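Local atomic coordinates of PA14 domain-containing protein (Clostridium clariflavum, PDB entry 6QDI), a protein that probably senses extracellular plant-biomass polysaccharides as an RsgI-type anti-sigma factor, here represented by its tandem calcium-binding PA14 domains. Residues Gly212-Tyr217 and Ile250-Gly255; Trp227-Leu232 and Gln256-Met261. All blocks are in the same frame, centred on the assembly; numbering follows the deposited sequence. Where two conformers were deposited one is given.

Interaction 1. Residues Gly212-Tyr217 and Ile250-Gly255; sequences GDYVFY and ISLKAG
The ring of Y214 and the side chain of L252 meet obliquely: L252 CD1 reaches Y214 CD1 at 3.7 Å, and L252 CB lies almost as near to the same ring atom. At the edge of the Y214 ring, near its plane, sits the carbonyl oxygen of I250. The F216 ring is likewise approached at its edge, more loosely, by the end of I250, whose CD1 stands 4.4 Å from F216 CE2. Both aromatic side chains leave with CG beside the backbone N (chi1 -67° for Y214), which for Y214 leans the ring along the sheet toward L252. W277 of strand 271-279 meets the Y214 ring with the planes at about 45° and also touches F216, while Y214 OH is bonded to Y210 O.

These contacts ride on an antiparallel strand pair in the second PA14 domain, a calcium-binding beta-sandwich module. G212 and L252 form a hydrogen-bonded pair, with G212 N to L252 O at 3.0 Å and L252 N to G212 O at 2.9 Å. Y214 and I250 form the next such pair, joined by Y214 N to I250 O at 2.8 Å and by I250 N to Y214 O at 2.9 Å. Between them D213 and S251 face each other without mutual backbone bonds, their CA atoms drawn in to 4.3 Å. On this exposed side, turned from Y214 and L252, the carboxylate of D213 bends over the partner strand until OD1 lies 3.4 Å from S251 CB, a van der Waals approach of the oxygen to carbon.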
ATOM      1  N   GLY A 212      20.270 -18.242 -13.170  1.00  8.82           N
ATOM      2  CA  GLY A 212      20.583 -18.743 -11.823  1.00  9.83           C
ATOM      3  C   GLY A 212      19.358 -19.336 -11.169  1.00  8.97           C
ATOM      4  O   GLY A 212      18.380 -19.648 -11.831  1.00  9.59           O
ATOM      5  N   ASP A 213      19.440 -19.543  -9.858  1.00  9.62           N
ATOM      6  CA  ASP A 213      18.422 -20.202  -9.071  1.00  9.98           C
ATOM      7  C   ASP A 213      17.487 -19.194  -8.409  1.00  9.94           C
ATOM      8  O   ASP A 213      17.944 -18.191  -7.860  1.00 10.58           O
ATOM      9  CB  ASP A 213      19.033 -21.081  -7.974  1.00 11.08           C
ATOM     10  CG  ASP A 213      19.496 -22.457  -8.455  1.00 12.61           C
ATOM     11  OD1 ASP A 213      19.702 -22.701  -9.654  1.00 12.14           O
ATOM     12  OD2 ASP A 213      19.633 -23.342  -7.604  1.00 17.94           O
ATOM     13  N   TYR A 214      16.190 -19.493  -8.504  1.00  8.96           N
ATOM     14  CA  TYR A 214      15.131 -18.639  -7.972  1.00  9.13           C
ATOM     15  C   TYR A 214      14.271 -19.418  -6.999  1.00  9.04           C
ATOM     16  O   TYR A 214      14.041 -20.599  -7.163  1.00 10.08           O
ATOM     17  CB  TYR A 214      14.262 -18.096  -9.092  1.00  9.18           C
ATOM     18  CG  TYR A 214      14.959 -17.133 -10.016  1.00  9.24           C
ATOM     19  CD1 TYR A 214      15.896 -17.579 -10.951  1.00  9.06           C
ATOM     20  CD2 TYR A 214      14.653 -15.785 -10.017  1.00  8.77           C
ATOM     21  CE1 TYR A 214      16.534 -16.691 -11.796  1.00  8.52           C
ATOM     22  CE2 TYR A 214      15.251 -14.904 -10.861  1.00  8.62           C
ATOM     23  CZ  TYR A 214      16.205 -15.350 -11.773  1.00  8.25           C
ATOM     24  OH  TYR A 214      16.819 -14.438 -12.607  1.00  8.78           O
ATOM     25  N   VAL A 215      13.726 -18.694  -6.027  1.00  8.70           N
ATOM     26  CA  VAL A 215      12.661 -19.197  -5.145  1.00  8.51           C
ATOM     27  C   VAL A 215      11.513 -18.193  -5.219  1.00  8.12           C
ATOM     28  O   VAL A 215      11.745 -17.009  -5.139  1.00  9.34           O
ATOM     29  CB  VAL A 215      13.179 -19.325  -3.684  1.00  9.91           C
ATOM     30  CG1 VAL A 215      12.047 -19.653  -2.733  1.00  9.67           C
ATOM     31  CG2 VAL A 215      14.253 -20.419  -3.614  1.00 10.87           C
ATOM     32  N   PHE A 216      10.294 -18.714  -5.337  1.00  8.00           N
ATOM     33  CA  PHE A 216       9.096 -17.874  -5.275  1.00  8.31           C
ATOM     34  C   PHE A 216       8.437 -18.008  -3.904  1.00  8.52           C
ATOM     35  O   PHE A 216       8.344 -19.111  -3.350  1.00 10.07           O
ATOM     36  CB  PHE A 216       8.105 -18.270  -6.360  1.00  9.45           C
ATOM     37  CG  PHE A 216       8.645 -18.075  -7.722  1.00  9.69           C
ATOM     38  CD1 PHE A 216       8.532 -16.843  -8.341  1.00 10.33           C
ATOM     39  CD2 PHE A 216       9.229 -19.088  -8.419  1.00 11.44           C
ATOM     40  CE1 PHE A 216       9.015 -16.624  -9.619  1.00 11.31           C
ATOM     41  CE2 PHE A 216       9.739 -18.878  -9.685  1.00 13.38           C
ATOM     42  CZ  PHE A 216       9.644 -17.630 -10.282  1.00 12.17           C
ATOM     43  N   TYR A 217       7.981 -16.875  -3.392  1.00  8.94           N
ATOM     44  CA  TYR A 217       7.293 -16.791  -2.100  1.00  9.26           C
ATOM     45  C   TYR A 217       5.907 -16.232  -2.343  1.00  9.07           C
ATOM     46  O   TYR A 217       5.738 -15.188  -2.982  1.00 10.58           O
ATOM     47  CB  TYR A 217       8.018 -15.876  -1.140  1.00  9.69           C
ATOM     48  CG  TYR A 217       9.432 -16.288  -0.786  1.00 10.49           C
ATOM     49  CD1 TYR A 217      10.518 -16.021  -1.590  1.00 11.94           C
ATOM     50  CD2 TYR A 217       9.662 -16.971   0.391  1.00 14.05           C
ATOM     51  CE1 TYR A 217      11.801 -16.441  -1.210  1.00 13.49           C
ATOM     52  CE2 TYR A 217      10.930 -17.367   0.764  1.00 15.55           C
ATOM     53  CZ  TYR A 217      11.987 -17.095  -0.053  1.00 15.41           C
ATOM     54  OH  TYR A 217      13.277 -17.486   0.261  1.00 21.26           O
ATOM     55  N   ILE A 250      14.626 -23.223  -8.110  1.00 10.21           N
ATOM     56  CA  ILE A 250      14.440 -23.638  -9.476  1.00 10.37           C
ATOM     57  C   ILE A 250      15.516 -22.933 -10.300  1.00  9.76           C
ATOM     58  O   ILE A 250      15.676 -21.712 -10.211  1.00 10.21           O
ATOM     59  CB  ILE A 250      13.043 -23.246  -9.997  1.00 11.75           C
ATOM     60  CG1 ILE A 250      11.930 -23.815  -9.098  1.00 12.90           C
ATOM     61  CG2 ILE A 250      12.909 -23.724 -11.440  1.00 12.61           C
ATOM     62  CD1 ILE A 250      10.562 -23.235  -9.376  1.00 15.29           C
ATOM     63  N   SER A 251      16.256 -23.731 -11.067  1.00  9.57           N
ATOM     64  CA  SER A 251      17.274 -23.197 -11.975  0.55  9.43           C
ATOM     65  C   SER A 251      16.622 -22.667 -13.246  1.00  9.44           C
ATOM     66  O   SER A 251      15.903 -23.412 -13.931  1.00 11.11           O
ATOM     67  CB  SER A 251      18.296 -24.265 -12.326  0.55  9.91           C
ATOM     68  OG  SER A 251      19.233 -23.791 -13.259  0.55 11.00           O
ATOM     69  N   LEU A 252      16.863 -21.395 -13.541  1.00  8.59           N
ATOM     70  CA  LEU A 252      16.195 -20.723 -14.656  1.00  8.73           C
ATOM     71  C   LEU A 252      17.241 -19.974 -15.469  1.00  9.14           C
ATOM     72  O   LEU A 252      18.355 -19.671 -15.005  1.00  9.36           O
ATOM     73  CB  LEU A 252      15.127 -19.764 -14.121  1.00  9.35           C
ATOM     74  CG  LEU A 252      13.977 -20.416 -13.354  1.00 10.10           C
ATOM     75  CD1 LEU A 252      13.121 -19.352 -12.673  1.00  9.52           C
ATOM     76  CD2 LEU A 252      13.146 -21.322 -14.247  1.00 11.04           C
ATOM     77  N   LYS A 253      16.873 -19.687 -16.706  1.00  8.96           N
ATOM     78  CA  LYS A 253      17.741 -18.976 -17.640  1.00  8.86           C
ATOM     79  C   LYS A 253      17.198 -17.625 -18.004  1.00  8.67           C
ATOM     80  O   LYS A 253      15.980 -17.453 -18.134  1.00  8.66           O
ATOM     81  CB  LYS A 253      17.948 -19.784 -18.921  1.00 11.18           C
ATOM     82  CG  LYS A 253      18.523 -21.158 -18.654  1.00 13.24           C
ATOM     83  CD  LYS A 253      19.887 -21.082 -17.995  1.00 13.27           C
ATOM     84  CE  LYS A 253      20.506 -22.460 -17.898  1.00 16.54           C
ATOM     85  NZ  LYS A 253      21.652 -22.475 -16.952  1.00 17.62           N
ATOM     86  N   ALA A 254      18.086 -16.690 -18.232  1.00  8.67           N
ATOM     87  CA  ALA A 254      17.691 -15.393 -18.734  1.00  8.56           C
ATOM     88  C   ALA A 254      16.813 -15.563 -19.977  1.00  7.73           C
ATOM     89  O   ALA A 254      17.172 -16.286 -20.904  1.00  8.35           O
ATOM     90  CB  ALA A 254      18.888 -14.531 -19.033  1.00  9.58           C
ATOM     91  N   GLY A 255      15.687 -14.856 -19.997  1.00  7.46           N
ATOM     92  CA  GLY A 255      14.749 -14.941 -21.132  1.00  7.90           C
ATOM     93  C   GLY A 255      13.769 -16.069 -21.059  1.00  6.96           C
ATOM     94  O   GLY A 255      12.840 -16.120 -21.844  1.00  7.71           O
TER

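Interaction 2. Residues Trp227-Leu232 and Gln256-Met261; sequences WIDRQL and QRVEVM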
ATOM      1  N   TRP A 227       0.765 -22.241  -9.462  1.00  7.00           N
ATOM      2  CA  TRP A 227       1.157 -23.138 -10.557  1.00  7.06           C
ATOM      3  C   TRP A 227       2.289 -22.472 -11.333  1.00  7.05           C
ATOM      4  O   TRP A 227       2.175 -21.321 -11.758  1.00  7.43           O
ATOM      5  CB  TRP A 227      -0.018 -23.354 -11.510  1.00  7.77           C
ATOM      6  CG  TRP A 227      -1.170 -24.053 -10.906  1.00  8.42           C
ATOM      7  CD1 TRP A 227      -2.145 -23.544 -10.091  1.00  9.06           C
ATOM      8  CD2 TRP A 227      -1.485 -25.460 -11.049  1.00  8.43           C
ATOM      9  NE1 TRP A 227      -3.053 -24.525  -9.762  1.00  9.71           N
ATOM     10  CE2 TRP A 227      -2.681 -25.705 -10.334  1.00  9.10           C
ATOM     11  CE3 TRP A 227      -0.900 -26.518 -11.747  1.00  8.98           C
ATOM     12  CZ2 TRP A 227      -3.268 -26.974 -10.266  1.00 10.45           C
ATOM     13  CZ3 TRP A 227      -1.489 -27.770 -11.702  1.00  9.34           C
ATOM     14  CH2 TRP A 227      -2.669 -27.984 -10.968  1.00  9.89           C
ATOM     15  N   ILE A 228       3.378 -23.206 -11.522  1.00  6.99           N
ATOM     16  CA  ILE A 228       4.562 -22.752 -12.252  1.00  7.48           C
ATOM     17  C   ILE A 228       4.800 -23.815 -13.322  1.00  7.37           C
ATOM     18  O   ILE A 228       5.026 -24.999 -12.995  1.00  7.91           O
ATOM     19  CB  ILE A 228       5.781 -22.652 -11.277  1.00  8.92           C
ATOM     20  CG1 ILE A 228       5.598 -21.513 -10.287  1.00  8.88           C
ATOM     21  CG2 ILE A 228       7.065 -22.592 -12.024  1.00  9.40           C
ATOM     22  CD1 ILE A 228       5.581 -20.129 -10.860  1.00 10.40           C
ATOM     23  N   ASP A 229       4.723 -23.407 -14.584  1.00  7.24           N
ATOM     24  CA  ASP A 229       4.853 -24.358 -15.691  1.00  8.19           C
ATOM     25  C   ASP A 229       3.950 -25.562 -15.522  1.00  8.23           C
ATOM     26  O   ASP A 229       4.307 -26.710 -15.778  1.00  8.69           O
ATOM     27  CB  ASP A 229       6.305 -24.725 -15.953  1.00  8.49           C
ATOM     28  CG  ASP A 229       7.102 -23.579 -16.540  1.00  9.37           C
ATOM     29  OD1 ASP A 229       6.508 -22.721 -17.241  1.00  9.40           O
ATOM     30  OD2 ASP A 229       8.346 -23.550 -16.329  1.00 12.91           O
ATOM     31  N   ARG A 230       2.705 -25.297 -15.097  1.00  7.96           N
ATOM     32  CA  ARG A 230       1.633 -26.298 -14.958  1.00  8.52           C
ATOM     33  C   ARG A 230       1.944 -27.373 -13.927  1.00  8.76           C
ATOM     34  O   ARG A 230       1.344 -28.442 -13.967  1.00 11.00           O
ATOM     35  CB  ARG A 230       1.219 -26.875 -16.305  1.00  9.59           C
ATOM     36  CG  ARG A 230       0.848 -25.777 -17.250  1.00 10.10           C
ATOM     37  CD  ARG A 230       0.243 -26.316 -18.528  1.00 10.08           C
ATOM     38  NE  ARG A 230       0.069 -25.236 -19.460  1.00 10.98           N
ATOM     39  CZ  ARG A 230      -0.174 -25.440 -20.747  1.00 12.68           C
ATOM     40  NH1 ARG A 230      -0.495 -26.658 -21.225  1.00 14.05           N
ATOM     41  NH2 ARG A 230      -0.132 -24.411 -21.556  1.00 14.52           N
ATOM     42  N   GLN A 231       2.790 -27.029 -12.957  1.00  8.88           N
ATOM     43  CA  GLN A 231       3.016 -27.853 -11.761  1.00  9.44           C
ATOM     44  C   GLN A 231       2.531 -27.081 -10.555  1.00  8.54           C
ATOM     45  O   GLN A 231       2.830 -25.872 -10.415  1.00  8.85           O
ATOM     46  CB  GLN A 231       4.509 -28.135 -11.608  1.00 11.59           C
ATOM     47  CG  GLN A 231       5.108 -28.924 -12.757  1.00 15.06           C
ATOM     48  CD  GLN A 231       4.582 -30.341 -12.845  1.00 22.80           C
ATOM     49  OE1 GLN A 231       4.269 -30.983 -11.841  0.60 25.29           O
ATOM     50  NE2 GLN A 231       4.477 -30.839 -14.065  1.00 29.71           N
ATOM     51  N   LEU A 232       1.757 -27.743  -9.697  1.00  8.93           N
ATOM     52  CA  LEU A 232       1.208 -27.086  -8.528  1.00  8.59           C
ATOM     53  C   LEU A 232       2.269 -27.110  -7.428  1.00  8.19           C
ATOM     54  O   LEU A 232       2.532 -28.134  -6.797  1.00 11.50           O
ATOM     55  CB  LEU A 232      -0.048 -27.801  -8.101  1.00  8.75           C
ATOM     56  CG  LEU A 232      -0.733 -27.277  -6.840  1.00  9.88           C
ATOM     57  CD1 LEU A 232      -1.161 -25.831  -6.980  1.00 10.41           C
ATOM     58  CD2 LEU A 232      -1.926 -28.177  -6.572  1.00 11.12           C
ATOM     59  N   GLN A 256      13.919 -16.995 -20.112  1.00  7.76           N
ATOM     60  CA  GLN A 256      13.000 -18.080 -19.982  1.00  7.60           C
ATOM     61  C   GLN A 256      11.624 -17.546 -19.583  1.00  7.23           C
ATOM     62  O   GLN A 256      11.527 -16.650 -18.761  1.00  8.16           O
ATOM     63  CB  GLN A 256      13.524 -19.074 -18.924  1.00  8.01           C
ATOM     64  CG  GLN A 256      12.645 -20.265 -18.669  1.00  9.07           C
ATOM     65  CD  GLN A 256      13.277 -21.311 -17.822  1.00  9.69           C
ATOM     66  OE1 GLN A 256      14.480 -21.237 -17.500  1.00 10.89           O
ATOM     67  NE2 GLN A 256      12.496 -22.325 -17.492  1.00 12.13           N
ATOM     68  N   ARG A 257      10.567 -18.104 -20.162  1.00  7.16           N
ATOM     69  CA  ARG A 257       9.200 -17.735 -19.846  1.00  7.06           C
ATOM     70  C   ARG A 257       8.629 -18.840 -18.996  1.00  7.30           C
ATOM     71  O   ARG A 257       8.503 -19.990 -19.417  1.00 10.47           O
ATOM     72  CB  ARG A 257       8.378 -17.486 -21.112  1.00  7.44           C
ATOM     73  CG  ARG A 257       8.589 -16.109 -21.677  1.00  7.84           C
ATOM     74  CD  ARG A 257       8.076 -15.958 -23.094  1.00  8.73           C
ATOM     75  NE  ARG A 257       6.745 -16.532 -23.317  1.00  9.18           N
ATOM     76  CZ  ARG A 257       5.562 -15.929 -23.169  1.00  8.79           C
ATOM     77  NH1 ARG A 257       4.459 -16.611 -23.405  1.00  9.77           N
ATOM     78  NH2 ARG A 257       5.447 -14.685 -22.713  1.00  9.59           N
ATOM     79  N   VAL A 258       8.283 -18.490 -17.757  1.00  6.98           N
ATOM     80  CA  VAL A 258       7.709 -19.401 -16.783  1.00  7.66           C
ATOM     81  C   VAL A 258       6.220 -19.138 -16.737  1.00  7.07           C
ATOM     82  O   VAL A 258       5.784 -18.032 -16.412  1.00  7.86           O
ATOM     83  CB  VAL A 258       8.376 -19.182 -15.386  1.00  9.78           C
ATOM     84  CG1 VAL A 258       7.719 -20.040 -14.349  1.00 10.67           C
ATOM     85  CG2 VAL A 258       9.881 -19.361 -15.467  1.00 10.77           C
ATOM     86  N   GLU A 259       5.411 -20.118 -17.098  1.00  6.81           N
ATOM     87  CA  GLU A 259       3.942 -19.959 -17.088  1.00  7.04           C
ATOM     88  C   GLU A 259       3.460 -19.903 -15.646  1.00  6.67           C
ATOM     89  O   GLU A 259       3.824 -20.742 -14.844  1.00  9.30           O
ATOM     90  CB  GLU A 259       3.293 -21.106 -17.836  1.00  8.37           C
ATOM     91  CG  GLU A 259       1.810 -20.912 -18.112  1.00 10.05           C
ATOM     92  CD  GLU A 259       1.201 -22.102 -18.872  1.00 11.90           C
ATOM     93  OE1 GLU A 259       0.134 -22.674 -18.495  1.00 12.33           O
ATOM     94  OE2 GLU A 259       1.744 -22.504 -19.845  1.00 13.39           O
ATOM     95  N   VAL A 260       2.623 -18.909 -15.317  1.00  6.26           N
ATOM     96  CA  VAL A 260       2.147 -18.753 -13.946  1.00  6.51           C
ATOM     97  C   VAL A 260       0.640 -18.706 -13.908  1.00  6.06           C
ATOM     98  O   VAL A 260      -0.004 -17.979 -14.687  1.00  7.19           O
ATOM     99  CB  VAL A 260       2.773 -17.532 -13.265  1.00  7.62           C
ATOM    100  CG1 VAL A 260       2.537 -16.226 -13.959  1.00  8.69           C
ATOM    101  CG2 VAL A 260       2.398 -17.427 -11.800  1.00  9.68           C
ATOM    102  N   MET A 261       0.093 -19.409 -12.913  1.00  6.52           N
ATOM    103  CA  MET A 261      -1.315 -19.234 -12.516  1.00  6.37           C
ATOM    104  C   MET A 261      -1.294 -19.136 -10.998  1.00  6.39           C
ATOM    105  O   MET A 261      -0.843 -20.054 -10.306  1.00  7.22           O
ATOM    106  CB  MET A 261      -2.191 -20.390 -12.973  1.00  7.74           C
ATOM    107  CG  MET A 261      -3.652 -20.212 -12.568  1.00  8.36           C
ATOM    108  SD  MET A 261      -4.726 -21.538 -13.085  1.00 10.88           S
ATOM    109  CE  MET A 261      -4.646 -21.452 -14.825  1.00 12.37           C
TER
HETATM  110  O   HOH W   1       9.707 -22.321 -18.343  1.00 12.37           O
HETATM  111  O   HOH W   2       1.538 -22.736 -14.624  1.00  8.77           O
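A type I' turn from I228 to Q231 closes the beta hairpin of strands 223-228 and 231-240, and its two central residues, D229 and R230, both reach across to strand 257-266. R230 takes hold of E259 side-on: NE gives a nearly straight bond of 2.7 Å to E259 OE1 (176° at the hydrogen), while NH2 reaches E259 OE2 at a longer 3.2 Å, on its syn lone pair. The guanidinium and carboxylate planes are twisted 57° apart, so the salt bridge is not flat. E259 extends fully, with CG anti to its backbone N (chi1 -169°), carrying the carboxylate out beside the turn.

D229 continues the ladder beyond the last bridge. Its N bonds to E259 O at 2.8 Å, and its OD1 receives E259 N at 2.8 Å from above the carboxylate plane, substituting a side-chain oxygen for a backbone carbonyl. A water ties D229 OD2 to Q256 NE2 and R257 O, and Q256 OE1 accepts a hydrogen bond from K253 N; another water links R230 N with E259 O.

Further along, W227 and M261 form a hydrogen-bonded pair, with W227 N to M261 O at 2.8 Å. The sulfur of M261 makes an oblique Met-aromatic contact, 4.9 Å from the centroid of the five-membered ring of W227. On the other face of the sheet I228 CG2 packs on V258 CG1 at 3.5 Å, both residues being buried.

Strand 257-266 is thus flanked by two neighbours: the hairpin strand 223-228 along one edge, and strand 198-207, bonded through V258 with I206 and V260 with G204, along the other.

Overall arrangement
Interactions 1 and 2 join strand pairs in different sheets of the same PA14 domain, and they touch where L252 CD2 meets V258 CG2 at 4.0 Å. The segments alternate along the chain: strand 212-220 leads into 223-228, and 250-255 runs directly into 256-261, passing between sheets. Each contact is partly buried, with buried apolar groups on one face (Y214, F216 and L252; I228, V258 and V260). On the other, interaction 1 has D213 and S251, interaction 2 the partly exposed W227 and M261, with charged D229, R230 and E259 at the turn. Across interaction 1 the hydrogen bonds are all backbone to backbone, whereas interaction 2 adds a salt bridge, a carboxylate-to-backbone bond and bridging waters. Both lie away from the calcium sites.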